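Local coordinates for ParM protein (Staphylococcus aureus, PDB 3JS6), which is an actin-like plasmid segregation protein that probably forms filaments to move plasmid copies apart, caught here without nucleotide, at residues Glu210-Asn215 with Ile283-Ile288; Val114-Gly119 with Ile152-Val157; Phe25-Arg30 with Phe66-Asp71. All coordinates share one frame; numbering follows the deposited sequence.

Contact 1 (Glu210-Asn215 with Ile283-Ile288)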
loop_
_atom_site.group_PDB
_atom_site.type_symbol
_atom_site.label_atom_id
_atom_site.label_comp_id
_atom_site.label_asym_id
_atom_site.label_seq_id
_atom_site.Cartn_x
_atom_site.Cartn_y
_atom_site.Cartn_z
ATOM N N GLU A 210 -3.534 1.851 -22.815
ATOM C CA GLU A 210 -3.331 3.244 -22.410
ATOM C C GLU A 210 -2.693 3.383 -21.031
ATOM O O GLU A 210 -2.823 4.412 -20.375
ATOM C CB GLU A 210 -4.656 4.001 -22.440
ATOM C CG GLU A 210 -5.389 3.925 -23.784
ATOM C CD GLU A 210 -6.715 4.668 -23.765
ATOM O OE1 GLU A 210 -7.510 4.459 -22.822
ATOM O OE2 GLU A 210 -6.966 5.456 -24.694
ATOM N N SER A 211 -2.008 2.332 -20.596
ATOM C CA SER A 211 -1.326 2.328 -19.303
ATOM C C SER A 211 0.158 2.171 -19.602
ATOM O O SER A 211 0.527 1.593 -20.628
ATOM C CB SER A 211 -1.829 1.154 -18.462
ATOM O OG SER A 211 -3.242 1.249 -18.333
ATOM N N PHE A 212 1.011 2.705 -18.741
ATOM C CA PHE A 212 2.445 2.581 -18.968
ATOM C C PHE A 212 3.245 2.865 -17.716
ATOM O O PHE A 212 2.695 3.296 -16.691
ATOM C CB PHE A 212 2.910 3.519 -20.099
ATOM C CG PHE A 212 2.608 4.970 -19.860
ATOM C CD1 PHE A 212 1.333 5.480 -20.122
ATOM C CD2 PHE A 212 3.590 5.830 -19.376
ATOM C CE1 PHE A 212 1.041 6.833 -19.908
ATOM C CE2 PHE A 212 3.315 7.181 -19.157
ATOM C CZ PHE A 212 2.031 7.689 -19.425
ATOM N N VAL A 213 4.550 2.618 -17.808
ATOM C CA VAL A 213 5.456 2.855 -16.695
ATOM C C VAL A 213 6.716 3.599 -17.139
ATOM O O VAL A 213 7.286 3.288 -18.174
ATOM C CB VAL A 213 5.895 1.543 -16.046
ATOM C CG1 VAL A 213 6.821 1.837 -14.866
ATOM C CG2 VAL A 213 4.671 0.754 -15.585
ATOM N N ILE A 214 7.122 4.592 -16.354
ATOM C CA ILE A 214 8.328 5.365 -16.617
ATOM C C ILE A 214 9.282 4.813 -15.563
ATOM O O ILE A 214 8.928 4.736 -14.382
ATOM C CB ILE A 214 8.101 6.886 -16.386
ATOM C CG1 ILE A 214 6.974 7.392 -17.281
ATOM C CG2 ILE A 214 9.380 7.664 -16.667
ATOM C CD1 ILE A 214 7.096 6.981 -18.721
ATOM N N ASN A 215 10.478 4.406 -15.976
ATOM C CA ASN A 215 11.425 3.827 -15.031
ATOM C C ASN A 215 12.265 4.861 -14.300
ATOM O O ASN A 215 13.488 4.730 -14.205
ATOM C CB ASN A 215 12.331 2.816 -15.742
ATOM C CG ASN A 215 13.010 1.866 -14.775
ATOM O OD1 ASN A 215 12.375 1.346 -13.851
ATOM N ND2 ASN A 215 14.305 1.620 -14.989
ATOM N N ILE A 283 0.514 11.116 -25.838
ATOM C CA ILE A 283 0.862 10.137 -26.868
ATOM C C ILE A 283 0.052 8.863 -26.712
ATOM O O ILE A 283 -0.547 8.377 -27.669
ATOM C CB ILE A 283 2.364 9.736 -26.799
ATOM C CG1 ILE A 283 3.248 10.916 -27.206
ATOM C CG2 ILE A 283 2.641 8.549 -27.724
ATOM C CD1 ILE A 283 4.699 10.678 -26.958
ATOM N N THR A 284 0.050 8.329 -25.491
ATOM C CA THR A 284 -0.620 7.076 -25.180
ATOM C C THR A 284 -2.094 7.113 -24.778
ATOM O O THR A 284 -2.887 6.338 -25.304
ATOM C CB THR A 284 0.144 6.339 -24.065
ATOM O OG1 THR A 284 1.514 6.185 -24.456
ATOM C CG2 THR A 284 -0.460 4.959 -23.812
ATOM N N VAL A 285 -2.453 7.989 -23.842
ATOM C CA VAL A 285 -3.831 8.056 -23.368
ATOM C C VAL A 285 -4.710 8.880 -24.292
ATOM O O VAL A 285 -5.839 8.494 -24.585
ATOM C CB VAL A 285 -3.910 8.622 -21.938
ATOM C CG1 VAL A 285 -5.295 8.368 -21.369
ATOM C CG2 VAL A 285 -2.839 7.987 -21.050
ATOM N N GLY A 286 -4.195 10.011 -24.756
ATOM C CA GLY A 286 -4.958 10.837 -25.673
ATOM C C GLY A 286 -5.141 12.286 -25.269
ATOM O O GLY A 286 -4.435 12.806 -24.403
ATOM N N ASN A 287 -6.098 12.939 -25.921
ATOM C CA ASN A 287 -6.397 14.330 -25.639
ATOM C C ASN A 287 -6.719 14.409 -24.162
ATOM O O ASN A 287 -7.632 13.740 -23.690
ATOM C CB ASN A 287 -7.605 14.781 -26.465
ATOM C CG ASN A 287 -8.079 16.178 -26.105
ATOM O OD1 ASN A 287 -9.158 16.598 -26.525
ATOM N ND2 ASN A 287 -7.276 16.905 -25.333
ATOM N N ILE A 288 -5.967 15.228 -23.439
ATOM C CA ILE A 288 -6.163 15.385 -22.006
ATOM C C ILE A 288 -7.569 15.847 -21.656
ATOM O O ILE A 288 -7.944 15.892 -20.488
ATOM C CB ILE A 288 -5.125 16.363 -21.432
ATOM C CG1 ILE A 288 -3.724 15.808 -21.727
ATOM C CG2 ILE A 288 -5.338 16.553 -19.931
ATOM C CD1 ILE A 288 -2.574 16.673 -21.250
#
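Thr284 lays its methyl CG2 against Glu210: chi1, -54° to OG1, leaves CG2 anti to the backbone N. The same torsion leaves OG1 beside the backbone N, with a weak hydrogen bond back to Asn280 O in its helix. CG2 then lies 3.6 Å from Glu210 CA. It packs against the main chain of Glu210 rather than against its side chain. Phe212 has chi1 at 58°, which holds its ring between the backbone N and the carbonyl carbon and places it beside the helix end. Its CD1 meets Thr284 CG2 at 4.1 Å, and the two side chains cross obliquely. Val285 CG2 comes to the edge of the same ring, near its plane, 4.2 Å from Phe212 CE1. That methyl sits over the backbone of Glu210, 3.6 Å from its carbonyl O.

The Glu210 chain is extended beyond CG and runs past the carbonyl of Thr284 to that of Val285. Its OE2 stands 3.2 Å from Val285 O. Both atoms are acceptors, so they do not bond to each other. Lys185 resolves the approach: its NZ makes a salt bridge to OE2 and a hydrogen bond to Val285 O. Gly286 follows with positive phi, where the chain has left the helix.

The contact joins the edge strand 205-214 of the five-stranded sheet to the C-terminal end of helix 263-284. It belongs to the second half of the actin-like fold. Phe212 pairs by backbone with Ile198 on the neighbouring strand, so the ring is carried by the sheet. The apolar part is two methyls, Thr284 CG2 and Val285 CG2, set against the Phe212 ring and the Glu210 main chain. Its polar side depends on Lys185, whose positive charge probably offsets both the carboxylate and the negative end of the helix.

Contact 2 (Val114-Gly119 with Ile152-Val157); sequences VVIATG and INVKGV
Val114 and Val154 face each other on one side of the sheet, and their side chains meet at a slant. Their CG2 methyls are 4.1 Å apart. Ile116 comes to the same valine from further along its strand, at about a right angle. Its extended chain, with chi2 at 177°, carries CD1 to 3.9 Å from Val154 CG2. That methyl is therefore shared by two residues of strand 111-120. Val157 lies on this face too and touches Leu137 of helix 128-137.

Val115 points to the other face, toward Leu337 of helix 325-342. It sits beside Gly156, which has no side chain to meet it. Val115 CA is 3.2 Å from Gly156 O, a CA-H...O contact.

The strands are parallel neighbours in the sheet of the N-terminal actin-like domain, and the axes of the two short segments cross at -30°. Val114 N bonds to Asn153 O at 2.9 Å. Lys155 N returns to Val114 O at 2.7 Å. The Ile116 N to Gly156 O bond is 2.9 Å long. On its other side, strand 111-120 bonds to strand 4-11.

Between the Val114-Val154 and Ile116-Val157 pairs strand 148-161 has one extra residue, and Gly156 N is buried there without a partner in the model. Cohesion thus comes from backbone bonds and from branched aliphatic groups, with no charged side-chain pair between the segments.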
loop_
_atom_site.group_PDB
_atom_site.type_symbol
_atom_site.label_atom_id
_atom_site.label_comp_id
_atom_site.label_asym_id
_atom_site.label_seq_id
_atom_site.Cartn_x
_atom_site.Cartn_y
_atom_site.Cartn_z
ATOM N N VAL A 114 -13.596 -11.772 10.506
ATOM C CA VAL A 114 -13.370 -10.710 9.548
ATOM C C VAL A 114 -13.528 -11.131 8.119
ATOM O O VAL A 114 -13.637 -12.328 7.793
ATOM C CB VAL A 114 -11.909 -10.190 9.644
ATOM C CG1 VAL A 114 -11.563 -9.817 11.084
ATOM C CG2 VAL A 114 -10.942 -11.296 9.138
ATOM N N VAL A 115 -13.548 -10.112 7.271
ATOM C CA VAL A 115 -13.490 -10.294 5.834
ATOM C C VAL A 115 -12.205 -9.485 5.537
ATOM O O VAL A 115 -11.914 -8.505 6.236
ATOM C CB VAL A 115 -14.648 -9.669 5.100
ATOM C CG1 VAL A 115 -15.912 -10.525 5.317
ATOM C CG2 VAL A 115 -14.852 -8.239 5.581
ATOM N N ILE A 116 -11.437 -9.904 4.538
ATOM C CA ILE A 116 -10.201 -9.216 4.167
ATOM C C ILE A 116 -10.277 -8.662 2.744
ATOM O O ILE A 116 -10.576 -9.395 1.791
ATOM C CB ILE A 116 -8.976 -10.178 4.246
ATOM C CG1 ILE A 116 -8.802 -10.692 5.674
ATOM C CG2 ILE A 116 -7.716 -9.472 3.741
ATOM C CD1 ILE A 116 -7.647 -11.719 5.810
ATOM N N ALA A 117 -10.041 -7.363 2.616
ATOM C CA ALA A 117 -10.023 -6.695 1.325
ATOM C C ALA A 117 -8.571 -6.284 1.056
ATOM O O ALA A 117 -7.952 -5.625 1.875
ATOM C CB ALA A 117 -10.903 -5.462 1.359
ATOM N N THR A 118 -8.025 -6.696 -0.080
ATOM C CA THR A 118 -6.668 -6.320 -0.399
ATOM C C THR A 118 -6.520 -6.188 -1.915
ATOM O O THR A 118 -7.499 -6.309 -2.663
ATOM C CB THR A 118 -5.674 -7.345 0.138
ATOM O OG1 THR A 118 -4.343 -6.828 -0.020
ATOM C CG2 THR A 118 -5.825 -8.698 -0.609
ATOM N N GLY A 119 -5.301 -5.924 -2.354
ATOM C CA GLY A 119 -5.040 -5.788 -3.771
ATOM C C GLY A 119 -3.736 -6.462 -4.172
ATOM O O GLY A 119 -2.967 -6.926 -3.319
ATOM N N ILE A 152 -8.608 -15.821 14.935
ATOM C CA ILE A 152 -9.060 -15.096 13.756
ATOM C C ILE A 152 -9.705 -15.973 12.702
ATOM O O ILE A 152 -9.054 -16.861 12.138
ATOM C CB ILE A 152 -7.879 -14.345 13.100
ATOM C CG1 ILE A 152 -7.338 -13.307 14.089
ATOM C CG2 ILE A 152 -8.322 -13.688 11.789
ATOM C CD1 ILE A 152 -5.844 -13.317 14.231
ATOM N N ASN A 153 -10.969 -15.725 12.418
ATOM C CA ASN A 153 -11.697 -16.462 11.389
ATOM C C ASN A 153 -11.938 -15.560 10.183
ATOM O O ASN A 153 -12.378 -14.425 10.339
ATOM C CB ASN A 153 -13.003 -17.024 11.954
ATOM C CG ASN A 153 -12.774 -17.974 13.114
ATOM O OD1 ASN A 153 -13.282 -17.758 14.215
ATOM N ND2 ASN A 153 -12.024 -19.041 12.864
ATOM N N VAL A 154 -11.654 -16.040 8.990
ATOM C CA VAL A 154 -11.866 -15.231 7.801
ATOM C C VAL A 154 -13.134 -15.722 7.103
ATOM O O VAL A 154 -13.213 -16.874 6.663
ATOM C CB VAL A 154 -10.666 -15.321 6.846
ATOM C CG1 VAL A 154 -10.953 -14.523 5.583
ATOM C CG2 VAL A 154 -9.410 -14.739 7.542
ATOM N N LYS A 155 -14.108 -14.836 6.996
ATOM C CA LYS A 155 -15.406 -15.167 6.403
ATOM C C LYS A 155 -15.486 -14.867 4.926
ATOM O O LYS A 155 -16.449 -15.264 4.259
ATOM C CB LYS A 155 -16.498 -14.387 7.124
ATOM C CG LYS A 155 -16.517 -14.632 8.611
ATOM C CD LYS A 155 -16.587 -16.116 8.914
ATOM C CE LYS A 155 -16.643 -16.359 10.412
ATOM N NZ LYS A 155 -16.787 -17.819 10.726
ATOM N N GLY A 156 -14.485 -14.146 4.421
ATOM C CA GLY A 156 -14.472 -13.806 3.010
ATOM C C GLY A 156 -13.231 -13.006 2.647
ATOM O O GLY A 156 -12.621 -12.351 3.523
ATOM N N VAL A 157 -12.862 -13.058 1.369
ATOM C CA VAL A 157 -11.683 -12.342 0.853
ATOM C C VAL A 157 -12.018 -11.681 -0.476
ATOM O O VAL A 157 -12.655 -12.280 -1.336
ATOM C CB VAL A 157 -10.484 -13.301 0.634
ATOM C CG1 VAL A 157 -9.301 -12.539 0.021
ATOM C CG2 VAL A 157 -10.072 -13.922 1.971
#

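Contact 3 (Phe25-Arg30 with Phe66-Asp71)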
loop_
_atom_site.group_PDB
_atom_site.type_symbol
_atom_site.label_atom_id
_atom_site.label_comp_id
_atom_site.label_asym_id
_atom_site.label_seq_id
_atom_site.Cartn_x
_atom_site.Cartn_y
_atom_site.Cartn_z
ATOM N N PHE A 25 -2.186 1.432 10.275
ATOM C CA PHE A 25 -0.739 1.372 10.452
ATOM C C PHE A 25 -0.022 1.364 9.119
ATOM O O PHE A 25 -0.603 0.996 8.103
ATOM C CB PHE A 25 -0.323 0.126 11.280
ATOM C CG PHE A 25 -0.407 -1.187 10.529
ATOM C CD1 PHE A 25 0.554 -1.533 9.571
ATOM C CD2 PHE A 25 -1.462 -2.078 10.779
ATOM C CE1 PHE A 25 0.479 -2.736 8.872
ATOM C CE2 PHE A 25 -1.558 -3.279 10.092
ATOM C CZ PHE A 25 -0.582 -3.617 9.129
ATOM N N VAL A 26 1.237 1.810 9.122
ATOM C CA VAL A 26 2.079 1.787 7.933
ATOM C C VAL A 26 3.473 1.468 8.507
ATOM O O VAL A 26 3.987 2.180 9.341
ATOM C CB VAL A 26 2.029 3.123 7.127
ATOM C CG1 VAL A 26 2.309 4.330 8.032
ATOM C CG2 VAL A 26 3.021 3.027 5.935
ATOM N N ILE A 27 4.010 0.326 8.097
ATOM C CA ILE A 27 5.266 -0.219 8.613
ATOM C C ILE A 27 6.061 -0.781 7.457
ATOM O O ILE A 27 5.476 -1.343 6.515
ATOM C CB ILE A 27 4.923 -1.382 9.607
ATOM C CG1 ILE A 27 4.097 -0.814 10.773
ATOM C CG2 ILE A 27 6.196 -2.101 10.102
ATOM C CD1 ILE A 27 3.381 -1.865 11.626
ATOM N N PRO A 28 7.403 -0.643 7.502
ATOM C CA PRO A 28 8.258 -1.164 6.435
ATOM C C PRO A 28 8.046 -2.662 6.268
ATOM O O PRO A 28 7.840 -3.377 7.237
ATOM C CB PRO A 28 9.670 -0.848 6.933
ATOM C CG PRO A 28 9.475 0.429 7.699
ATOM C CD PRO A 28 8.192 0.141 8.476
ATOM N N SER A 29 8.101 -3.130 5.027
ATOM C CA SER A 29 7.908 -4.542 4.734
ATOM C C SER A 29 9.178 -5.320 5.110
ATOM O O SER A 29 9.910 -5.778 4.247
ATOM C CB SER A 29 7.577 -4.692 3.243
ATOM O OG SER A 29 7.472 -6.047 2.868
ATOM N N ARG A 30 9.423 -5.435 6.413
ATOM C CA ARG A 30 10.596 -6.108 6.977
ATOM C C ARG A 30 10.093 -6.917 8.148
ATOM O O ARG A 30 9.133 -6.538 8.794
ATOM C CB ARG A 30 11.615 -5.092 7.543
ATOM C CG ARG A 30 12.358 -4.254 6.519
ATOM C CD ARG A 30 13.165 -3.132 7.194
ATOM N NE ARG A 30 14.209 -3.623 8.100
ATOM C CZ ARG A 30 15.285 -4.298 7.706
ATOM N NH1 ARG A 30 15.459 -4.582 6.419
ATOM N NH2 ARG A 30 16.204 -4.659 8.590
ATOM N N PHE A 66 7.718 -7.581 14.309
ATOM C CA PHE A 66 7.189 -6.714 13.257
ATOM C C PHE A 66 6.771 -5.370 13.834
ATOM O O PHE A 66 6.097 -5.312 14.866
ATOM C CB PHE A 66 5.981 -7.414 12.619
ATOM C CG PHE A 66 5.360 -6.671 11.468
ATOM C CD1 PHE A 66 6.107 -6.328 10.349
ATOM C CD2 PHE A 66 4.009 -6.334 11.499
ATOM C CE1 PHE A 66 5.509 -5.651 9.270
ATOM C CE2 PHE A 66 3.410 -5.666 10.430
ATOM C CZ PHE A 66 4.171 -5.326 9.313
ATOM N N GLY A 67 7.166 -4.293 13.162
ATOM C CA GLY A 67 6.827 -2.956 13.631
ATOM C C GLY A 67 7.824 -1.907 13.159
ATOM O O GLY A 67 8.927 -2.226 12.687
ATOM N N ASN A 68 7.435 -0.643 13.279
ATOM C CA ASN A 68 8.287 0.468 12.865
ATOM C C ASN A 68 9.644 0.504 13.558
ATOM O O ASN A 68 10.632 0.946 12.967
ATOM C CB ASN A 68 7.565 1.786 13.121
ATOM C CG ASN A 68 6.489 2.043 12.110
ATOM O OD1 ASN A 68 6.770 2.095 10.922
ATOM N ND2 ASN A 68 5.247 2.199 12.568
ATOM N N ASP A 69 9.701 0.045 14.805
ATOM C CA ASP A 69 10.965 0.069 15.550
ATOM C C ASP A 69 11.696 -1.261 15.543
ATOM O O ASP A 69 12.545 -1.521 16.414
ATOM C CB ASP A 69 10.726 0.483 16.999
ATOM C CG ASP A 69 10.403 1.952 17.139
ATOM O OD1 ASP A 69 10.866 2.732 16.291
ATOM O OD2 ASP A 69 9.700 2.327 18.101
ATOM N N LEU A 70 11.383 -2.093 14.555
ATOM C CA LEU A 70 11.999 -3.404 14.431
ATOM C C LEU A 70 13.509 -3.426 14.693
ATOM O O LEU A 70 13.995 -4.185 15.538
ATOM C CB LEU A 70 11.758 -3.973 13.024
ATOM C CG LEU A 70 12.418 -5.343 12.785
ATOM C CD1 LEU A 70 11.864 -6.371 13.797
ATOM C CD2 LEU A 70 12.155 -5.815 11.353
ATOM N N ASP A 71 14.240 -2.600 13.946
ATOM C CA ASP A 71 15.696 -2.578 14.032
ATOM C C ASP A 71 16.258 -2.010 15.330
ATOM O O ASP A 71 17.464 -2.109 15.590
ATOM C CB ASP A 71 16.266 -1.859 12.797
ATOM C CG ASP A 71 15.795 -2.498 11.485
ATOM O OD1 ASP A 71 15.637 -3.747 11.419
ATOM O OD2 ASP A 71 15.581 -1.751 10.510
HETATM O O HOH W 1 2.033 3.016 11.947
HETATM O O HOH W 2 8.845 -4.521 10.621
#
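Arg30 reaches Asp71 with the end of its side chain, and no other residue here gives up more surface. Its chain bends at chi3, 62°, which turns the guanidinium across the carboxylate. NH2 meets Asp71 OD1 at 3.0 Å in a nearly straight hydrogen bond that is part of a salt bridge. The oxygen lies in the guanidinium plane and is approached on its syn side, but from outside the carboxylate plane. The two planes are 66° apart, which probably explains why the second bond, Arg30 NE to Asp71 OD2, is weak. NH1 turns to another carboxylate, that of Asp79, so the arginine is held between two acids. Nearer the backbone, Leu70 CD2 packs on Arg30 CB at 3.9 Å.

Phe66 is the next largest contributor. Its ring edge points at the backbone of Arg30, with CD1 3.4 Å from Arg30 O. Ile27 meets the ring at a slant; its CG2 makes an off-centre CH-pi contact 4.2 Å from the centroid of the Phe66 ring. Leu95 of helix 90-104 also touches Phe66.

Strand 23-33 pairs antiparallel with strand 64-66 in the N-terminal actin-like domain. After Phe66 the chain leaves the strand and makes a type I beta turn from Gly67 to Leu70, then enters the short, weakly bonded helix 70-73. A water bridges the two segments. It donates to Arg30 O at 2.7 Å and accepts from Gly67 N.

Ile27 also meets the turn itself. Its CG2 is 3.5 Å from Gly67 C, and its CG1 touches the Asn68 amide. The Asn68 ND2 bond to Val26 O is weak, and a firmer partner of ND2 is Asp50. Asn68 OD1 rests 3.4 Å from Pro28 CD, at about a right angle between the side chains.

Contacts 2 and 3 both belong to the large sheet of the N-terminal actin-like domain, with centres about 22 Å apart. Contact 1 lies in the C-terminal half, its centre about 34 Å from either of theirs, and has its own sheet. None of the three touches another. All are partly buried, but contact 2 has the largest share of buried residues. It joins strand to strand through backbone bonds and aliphatic groups. Contact 3 joins a strand to a turn and adds a salt bridge, water and an aromatic ring. Contact 1 joins an edge strand to a helix end, with the smallest buried surface and a lysine from elsewhere bridging its polar atoms.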